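Local coordinates for UPF0303 protein YBR137W (Saccharomyces cerevisiae, PDB 4CLC) that is of unknown function but belongs to the UPF0303 family, is cytoplasmic, and is related in sequence to haem-degrading HbpS-like proteins, at residues F40-Y45 with I61-P66; R47-E52 with H157-S162. All coordinates share one frame; numbering follows the deposited sequence.

Overall arrangement
After two short helices and strand 30-31, the chain enters helix 36-53, which supplies residues 40-45 to interaction 1 and, about two turns later, residues 47-52 to interaction 2. A short connection leads to strand 60-64, and interaction 1 closes this helix-to-strand connection, setting the strand against the helix that precedes it. The chain then runs through the rest of the sheet and its other helices before helix 153-168 comes back, so interaction 2 closes a much longer loop. The two connections cross. They meet where I61 CD1 packs 3.7 Å from R47 CA, so the two contacts adjoin, and helix 36-53 is joined to both strand 60-64 and helix 153-168.

Interaction 1: residues F40-Y45 with I61-P66; sequences FDLGTY and IDISLP
I63 reaches from strand 60-64 to helix 36-53 with a single methyl, CD1, which meets both L42 and the backbone of G43. Its side chain is drawn out straight (chi2 176°), carrying CD1 well clear of the strand. There the methyl lies 3.6 Å from L42 CD2 and 3.9 Å from L42 CG, the two side chains meeting at a slant. On the next residue I63 CD1 rests on the helix backbone, 3.8 Å from G43 N. The closest CA atoms, those of G43 and I63, are 7.2 Å apart. This buried patch, in which the side chains are apolar, is the compact part of the contact, and F34 flanks I63 while L164 and F167 lie against L42. I61 also projects at the helix but stops farther off, I61 CD1 staying 4.6 Å from G43 O. The far side of the helix is different in kind: F40, D41 and T44 point away from the strand and remain partly exposed, and F40 makes a cation-pi contact with a basic side chain of a neighbouring chain. Alternate strand residues D62 and S64 face helix 84-98 instead, an arrangement typical of a helix-covered sheet in a layered alpha/beta fold.

Interaction 2: residues R47-E52 with H157-S162; sequences RNAVKE and HLMAVS
The methyl end of M159 carries the contact between residues 47-52 and 157-162, resting against A49 and V50 on helix 36-53. CE lies 3.7 Å from A49 CB and 4.0 Å from V50 CG2, so one methyl touches neighbouring residues on the opposing helix. The thioether chain does not extend straight across: it bends at chi2 (-54°) and again at chi3 (-35°), and this double turn sets the position of CE. Nearer the backbone, M159 CG is 4.2 Å from V50 CG2, and M159 lies aslant the valine. No hydrogen bond crosses between the segments; the contact is apolar and buried, with the nearest CA atoms, those of V50 and M159, 7.2 Å apart.

Around this centre, V50 is backed by V59 and T76, and M159 rests on I148 of strand 144-149. A160, turned from helix 36-53, packs on I148 and V132 and thereby seats helix 153-168 on the sheet. Farther round that helix, V161 meets M25 and the ring of H157 stacks with F103. Helix 36-53 has a different outer side, where R47 points away from M159 to make a hydrogen bond and a cation-pi contact with a neighbouring chain. Two helices, early and late in sequence, packed together on one sheet face are consistent with the GAF-like alpha/beta fold expected of the HbpS-like family.

Interaction 1: residues F40-Y45 with I61-P66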
ATOM      1  N   PHE D  40       9.631   8.728  34.899  1.00 43.91           N
ATOM      2  CA  PHE D  40       9.770   7.444  35.557  1.00 44.08           C
ATOM      3  C   PHE D  40       9.088   7.472  36.923  1.00 48.74           C
ATOM      4  O   PHE D  40       8.451   6.497  37.349  1.00 44.16           O
ATOM      5  CB  PHE D  40      11.243   7.064  35.700  1.00 43.94           C
ATOM      6  CG  PHE D  40      11.449   5.723  36.343  1.00 46.35           C
ATOM      7  CD1 PHE D  40      11.195   4.559  35.633  1.00 42.52           C
ATOM      8  CD2 PHE D  40      11.869   5.625  37.666  1.00 42.81           C
ATOM      9  CE1 PHE D  40      11.371   3.320  36.212  1.00 42.67           C
ATOM     10  CE2 PHE D  40      12.039   4.395  38.256  1.00 41.20           C
ATOM     11  CZ  PHE D  40      11.797   3.232  37.526  1.00 44.94           C
ATOM     12  N   ASP D  41       9.237   8.598  37.612  1.00 48.09           N
ATOM     13  CA  ASP D  41       8.589   8.762  38.888  1.00 45.44           C
ATOM     14  C   ASP D  41       7.089   8.672  38.676  1.00 48.23           C
ATOM     15  O   ASP D  41       6.425   7.845  39.311  1.00 54.16           O
ATOM     16  CB  ASP D  41       8.999  10.081  39.549  1.00 44.68           C
ATOM     17  CG  ASP D  41      10.459  10.087  39.961  1.00 48.36           C
ATOM     18  OD1 ASP D  41      11.001   8.975  40.188  1.00 46.38           O
ATOM     19  OD2 ASP D  41      11.065  11.184  40.056  1.00 45.82           O
ATOM     20  N   LEU D  42       6.563   9.477  37.754  1.00 44.75           N
ATOM     21  CA  LEU D  42       5.125   9.487  37.498  1.00 45.43           C
ATOM     22  C   LEU D  42       4.583   8.109  37.120  1.00 44.86           C
ATOM     23  O   LEU D  42       3.533   7.703  37.604  1.00 48.60           O
ATOM     24  CB  LEU D  42       4.773  10.483  36.401  1.00 45.63           C
ATOM     25  CG  LEU D  42       3.326  10.337  35.925  1.00 45.81           C
ATOM     26  CD1 LEU D  42       2.384  10.741  37.043  1.00 45.80           C
ATOM     27  CD2 LEU D  42       3.078  11.162  34.687  1.00 45.75           C
ATOM     28  N   GLY D  43       5.300   7.387  36.272  1.00 42.17           N
ATOM     29  CA  GLY D  43       4.854   6.078  35.845  1.00 41.39           C
ATOM     30  C   GLY D  43       4.800   5.044  36.959  1.00 45.08           C
ATOM     31  O   GLY D  43       3.897   4.200  36.981  1.00 40.77           O
ATOM     32  N   THR D  44       5.767   5.074  37.875  1.00 41.86           N
ATOM     33  CA  THR D  44       5.804   4.052  38.918  1.00 47.56           C
ATOM     34  C   THR D  44       4.789   4.420  39.989  1.00 45.73           C
ATOM     35  O   THR D  44       4.144   3.558  40.581  1.00 42.45           O
ATOM     36  CB  THR D  44       7.228   3.858  39.536  1.00 46.33           C
ATOM     37  OG1 THR D  44       7.776   5.111  39.953  1.00 49.97           O
ATOM     38  CG2 THR D  44       8.160   3.238  38.522  1.00 38.75           C
ATOM     39  N   TYR D  45       4.626   5.720  40.189  1.00 45.54           N
ATOM     40  CA  TYR D  45       3.588   6.250  41.052  1.00 49.08           C
ATOM     41  C   TYR D  45       2.214   5.676  40.689  1.00 51.98           C
ATOM     42  O   TYR D  45       1.539   5.045  41.512  1.00 55.26           O
ATOM     43  CB  TYR D  45       3.586   7.770  40.934  1.00 48.75           C
ATOM     44  CG  TYR D  45       2.604   8.485  41.827  1.00 57.81           C
ATOM     45  CD1 TYR D  45       2.779   8.506  43.203  1.00 53.50           C
ATOM     46  CD2 TYR D  45       1.525   9.182  41.292  1.00 60.14           C
ATOM     47  CE1 TYR D  45       1.898   9.185  44.026  1.00 62.15           C
ATOM     48  CE2 TYR D  45       0.637   9.867  42.106  1.00 62.41           C
ATOM     49  CZ  TYR D  45       0.832   9.866  43.475  1.00 64.53           C
ATOM     50  OH  TYR D  45      -0.047  10.534  44.297  1.00 67.75           O
ATOM     51  N   ILE D  61       0.211   0.792  31.367  1.00 38.66           N
ATOM     52  CA  ILE D  61       0.428   2.204  31.619  1.00 38.66           C
ATOM     53  C   ILE D  61       1.477   2.766  30.666  1.00 38.66           C
ATOM     54  O   ILE D  61       2.574   2.240  30.608  1.00 42.62           O
ATOM     55  CB  ILE D  61       0.876   2.434  33.076  1.00 38.66           C
ATOM     56  CG1 ILE D  61      -0.189   1.924  34.042  1.00 38.66           C
ATOM     57  CG2 ILE D  61       1.182   3.890  33.326  1.00 38.66           C
ATOM     58  CD1 ILE D  61       0.295   1.828  35.461  1.00 42.74           C
ATOM     59  N   ASP D  62       1.152   3.829  29.928  1.00 38.66           N
ATOM     60  CA  ASP D  62       2.109   4.423  29.005  1.00 38.66           C
ATOM     61  C   ASP D  62       2.385   5.918  29.274  1.00 44.39           C
ATOM     62  O   ASP D  62       1.499   6.676  29.678  1.00 44.82           O
ATOM     63  CB  ASP D  62       1.625   4.234  27.560  1.00 38.66           C
ATOM     64  CG  ASP D  62       2.678   4.649  26.521  1.00 42.72           C
ATOM     65  OD1 ASP D  62       2.700   5.837  26.125  1.00 38.66           O
ATOM     66  OD2 ASP D  62       3.476   3.775  26.092  1.00 40.31           O
ATOM     67  N   ILE D  63       3.620   6.347  29.055  1.00 38.66           N
ATOM     68  CA  ILE D  63       3.886   7.775  28.964  1.00 41.78           C
ATOM     69  C   ILE D  63       4.702   7.990  27.706  1.00 41.59           C
ATOM     70  O   ILE D  63       5.798   7.451  27.584  1.00 43.20           O
ATOM     71  CB  ILE D  63       4.639   8.329  30.196  1.00 41.01           C
ATOM     72  CG1 ILE D  63       3.820   8.091  31.463  1.00 39.86           C
ATOM     73  CG2 ILE D  63       4.945   9.818  30.027  1.00 38.66           C
ATOM     74  CD1 ILE D  63       4.524   8.523  32.723  1.00 38.66           C
ATOM     75  N   SER D  64       4.157   8.751  26.759  1.00 38.66           N
ATOM     76  CA  SER D  64       4.839   9.001  25.508  1.00 38.66           C
ATOM     77  C   SER D  64       4.830  10.481  25.190  1.00 38.66           C
ATOM     78  O   SER D  64       4.021  11.235  25.709  1.00 43.20           O
ATOM     79  CB  SER D  64       4.194   8.213  24.371  1.00 38.66           C
ATOM     80  OG  SER D  64       4.327   6.814  24.560  1.00 38.66           O
ATOM     81  N   LEU D  65       5.746  10.910  24.341  1.00 38.90           N
ATOM     82  CA  LEU D  65       5.739  12.277  23.879  1.00 38.66           C
ATOM     83  C   LEU D  65       4.761  12.348  22.734  1.00 38.66           C
ATOM     84  O   LEU D  65       4.364  11.311  22.211  1.00 38.66           O
ATOM     85  CB  LEU D  65       7.132  12.709  23.454  1.00 38.66           C
ATOM     86  CG  LEU D  65       8.198  12.739  24.532  1.00 38.66           C
ATOM     87  CD1 LEU D  65       9.479  13.292  23.958  1.00 38.66           C
ATOM     88  CD2 LEU D  65       7.713  13.582  25.683  1.00 44.28           C
ATOM     89  N   PRO D  66       4.347  13.567  22.346  1.00 38.83           N
ATOM     90  CA  PRO D  66       3.417  13.700  21.225  1.00 38.66           C
ATOM     91  C   PRO D  66       3.986  13.185  19.923  1.00 43.31           C
ATOM     92  O   PRO D  66       3.218  12.894  19.010  1.00 47.55           O
ATOM     93  CB  PRO D  66       3.172  15.207  21.141  1.00 38.66           C
ATOM     94  CG  PRO D  66       4.209  15.827  21.989  1.00 40.07           C
ATOM     95  CD  PRO D  66       4.562  14.852  23.026  1.00 38.66           C
TER

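Interaction 2: residues R47-E52 with H157-S162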
ATOM      1  N   ARG D  47       1.775   3.193  38.824  1.00 46.31           N
ATOM      2  CA  ARG D  47       1.831   1.743  38.799  1.00 48.87           C
ATOM      3  C   ARG D  47       1.466   1.253  40.178  1.00 49.50           C
ATOM      4  O   ARG D  47       0.708   0.292  40.325  1.00 55.36           O
ATOM      5  CB  ARG D  47       3.209   1.220  38.379  1.00 44.57           C
ATOM      6  CG  ARG D  47       3.255  -0.311  38.245  1.00 38.79           C
ATOM      7  CD  ARG D  47       4.645  -0.805  37.910  1.00 38.66           C
ATOM      8  NE  ARG D  47       4.694  -2.257  37.855  1.00 38.66           N
ATOM      9  CZ  ARG D  47       4.902  -3.018  38.917  1.00 43.77           C
ATOM     10  NH1 ARG D  47       5.065  -2.439  40.101  1.00 52.34           N
ATOM     11  NH2 ARG D  47       4.936  -4.341  38.810  1.00 38.66           N
ATOM     12  N   ASN D  48       1.995   1.937  41.183  1.00 48.26           N
ATOM     13  CA  ASN D  48       1.681   1.615  42.564  1.00 52.72           C
ATOM     14  C   ASN D  48       0.181   1.817  42.775  1.00 53.93           C
ATOM     15  O   ASN D  48      -0.536   0.897  43.192  1.00 55.08           O
ATOM     16  CB  ASN D  48       2.498   2.484  43.524  1.00 59.10           C
ATOM     17  CG  ASN D  48       1.880   2.557  44.909  1.00 78.46           C
ATOM     18  OD1 ASN D  48       1.451   3.628  45.361  1.00 92.30           O
ATOM     19  ND2 ASN D  48       1.866   1.422  45.610  1.00 74.16           N
ATOM     20  N   ALA D  49      -0.280   3.020  42.441  1.00 53.38           N
ATOM     21  CA  ALA D  49      -1.687   3.390  42.552  1.00 49.00           C
ATOM     22  C   ALA D  49      -2.634   2.351  41.947  1.00 52.47           C
ATOM     23  O   ALA D  49      -3.476   1.809  42.660  1.00 54.56           O
ATOM     24  CB  ALA D  49      -1.916   4.722  41.930  1.00 40.63           C
ATOM     25  N   VAL D  50      -2.512   2.074  40.651  1.00 51.13           N
ATOM     26  CA  VAL D  50      -3.370   1.068  40.035  1.00 48.84           C
ATOM     27  C   VAL D  50      -3.281  -0.249  40.797  1.00 52.26           C
ATOM     28  O   VAL D  50      -4.267  -0.980  40.900  1.00 55.81           O
ATOM     29  CB  VAL D  50      -3.030   0.833  38.521  1.00 46.12           C
ATOM     30  CG1 VAL D  50      -3.708  -0.402  37.981  1.00 38.66           C
ATOM     31  CG2 VAL D  50      -3.470   2.015  37.692  1.00 50.89           C
ATOM     32  N   LYS D  51      -2.119  -0.580  41.346  1.00 54.92           N
ATOM     33  CA  LYS D  51      -2.060  -1.898  41.945  1.00 56.26           C
ATOM     34  C   LYS D  51      -2.610  -1.917  43.376  1.00 54.71           C
ATOM     35  O   LYS D  51      -3.077  -2.959  43.848  1.00 52.25           O
ATOM     36  CB  LYS D  51      -0.651  -2.489  41.878  1.00 52.93           C
ATOM     37  CG  LYS D  51      -0.712  -3.889  41.195  1.00 58.74           C
ATOM     38  CD  LYS D  51       0.442  -4.817  41.550  1.00 55.20           C
ATOM     39  CE  LYS D  51       1.765  -4.113  41.483  1.00 52.05           C
ATOM     40  NZ  LYS D  51       2.767  -4.923  42.219  1.00 64.59           N
ATOM     41  N   GLU D  52      -2.580  -0.781  44.062  1.00 49.89           N
ATOM     42  CA  GLU D  52      -3.233  -0.708  45.364  1.00 52.88           C
ATOM     43  C   GLU D  52      -4.747  -0.716  45.196  1.00 57.19           C
ATOM     44  O   GLU D  52      -5.434  -1.574  45.759  1.00 64.59           O
ATOM     45  CB  GLU D  52      -2.788   0.531  46.146  1.00 56.96           C
ATOM     46  CG  GLU D  52      -1.608   0.268  47.075  1.00 60.40           C
ATOM     47  CD  GLU D  52      -0.847   1.535  47.429  1.00 71.69           C
ATOM     48  OE1 GLU D  52      -1.478   2.610  47.510  1.00 72.84           O
ATOM     49  OE2 GLU D  52       0.388   1.459  47.620  1.00 78.29           O
ATOM     50  N   HIS D 157      -9.689   6.215  32.747  1.00 44.34           N
ATOM     51  CA  HIS D 157      -9.683   7.660  32.673  1.00 40.15           C
ATOM     52  C   HIS D 157      -9.541   8.321  34.044  1.00 48.48           C
ATOM     53  O   HIS D 157      -8.792   9.288  34.195  1.00 42.70           O
ATOM     54  CB  HIS D 157     -10.953   8.172  32.005  1.00 39.02           C
ATOM     55  CG  HIS D 157     -11.090   9.660  32.077  1.00 41.40           C
ATOM     56  ND1 HIS D 157     -10.402  10.509  31.236  1.00 49.43           N
ATOM     57  CD2 HIS D 157     -11.789  10.453  32.917  1.00 44.29           C
ATOM     58  CE1 HIS D 157     -10.688  11.760  31.544  1.00 45.49           C
ATOM     59  NE2 HIS D 157     -11.530  11.756  32.559  1.00 44.45           N
ATOM     60  N   LEU D 158     -10.287   7.821  35.034  1.00 51.43           N
ATOM     61  CA  LEU D 158     -10.298   8.445  36.356  1.00 49.16           C
ATOM     62  C   LEU D 158      -8.941   8.274  37.005  1.00 50.96           C
ATOM     63  O   LEU D 158      -8.336   9.258  37.457  1.00 47.70           O
ATOM     64  CB  LEU D 158     -11.375   7.862  37.229  1.00 52.71           C
ATOM     65  N   MET D 159      -8.467   7.024  37.028  1.00 50.84           N
ATOM     66  CA  MET D 159      -7.141   6.706  37.546  1.00 48.80           C
ATOM     67  C   MET D 159      -6.110   7.626  36.929  1.00 49.61           C
ATOM     68  O   MET D 159      -5.263   8.196  37.629  1.00 49.47           O
ATOM     69  CB  MET D 159      -6.757   5.254  37.270  1.00 50.09           C
ATOM     70  CG  MET D 159      -6.855   4.306  38.488  1.00 60.99           C
ATOM     71  SD  MET D 159      -5.958   4.784  39.988  1.00 50.75           S
ATOM     72  CE  MET D 159      -4.472   5.563  39.351  1.00 44.66           C
ATOM     73  N   ALA D 160      -6.218   7.793  35.614  1.00 45.93           N
ATOM     74  CA  ALA D 160      -5.351   8.704  34.887  1.00 45.54           C
ATOM     75  C   ALA D 160      -5.389  10.101  35.465  1.00 43.85           C
ATOM     76  O   ALA D 160      -4.365  10.617  35.867  1.00 42.57           O
ATOM     77  CB  ALA D 160      -5.735   8.737  33.431  1.00 51.80           C
ATOM     78  N   VAL D 161      -6.578  10.695  35.534  1.00 48.56           N
ATOM     79  CA  VAL D 161      -6.709  12.103  35.925  1.00 49.12           C
ATOM     80  C   VAL D 161      -6.371  12.335  37.398  1.00 49.43           C
ATOM     81  O   VAL D 161      -5.775  13.357  37.778  1.00 46.33           O
ATOM     82  CB  VAL D 161      -8.139  12.641  35.667  1.00 46.58           C
ATOM     83  CG1 VAL D 161      -8.165  14.151  35.804  1.00 49.01           C
ATOM     84  CG2 VAL D 161      -8.636  12.249  34.291  1.00 40.05           C
ATOM     85  N   SER D 162      -6.766  11.376  38.223  1.00 49.47           N
ATOM     86  CA  SER D 162      -6.632  11.519  39.659  1.00 49.71           C
ATOM     87  C   SER D 162      -5.163  11.507  40.043  1.00 53.74           C
ATOM     88  O   SER D 162      -4.662  12.431  40.708  1.00 51.35           O
ATOM     89  CB  SER D 162      -7.363  10.390  40.368  1.00 51.78           C
ATOM     90  OG  SER D 162      -8.472   9.958  39.612  1.00 51.71           O
TER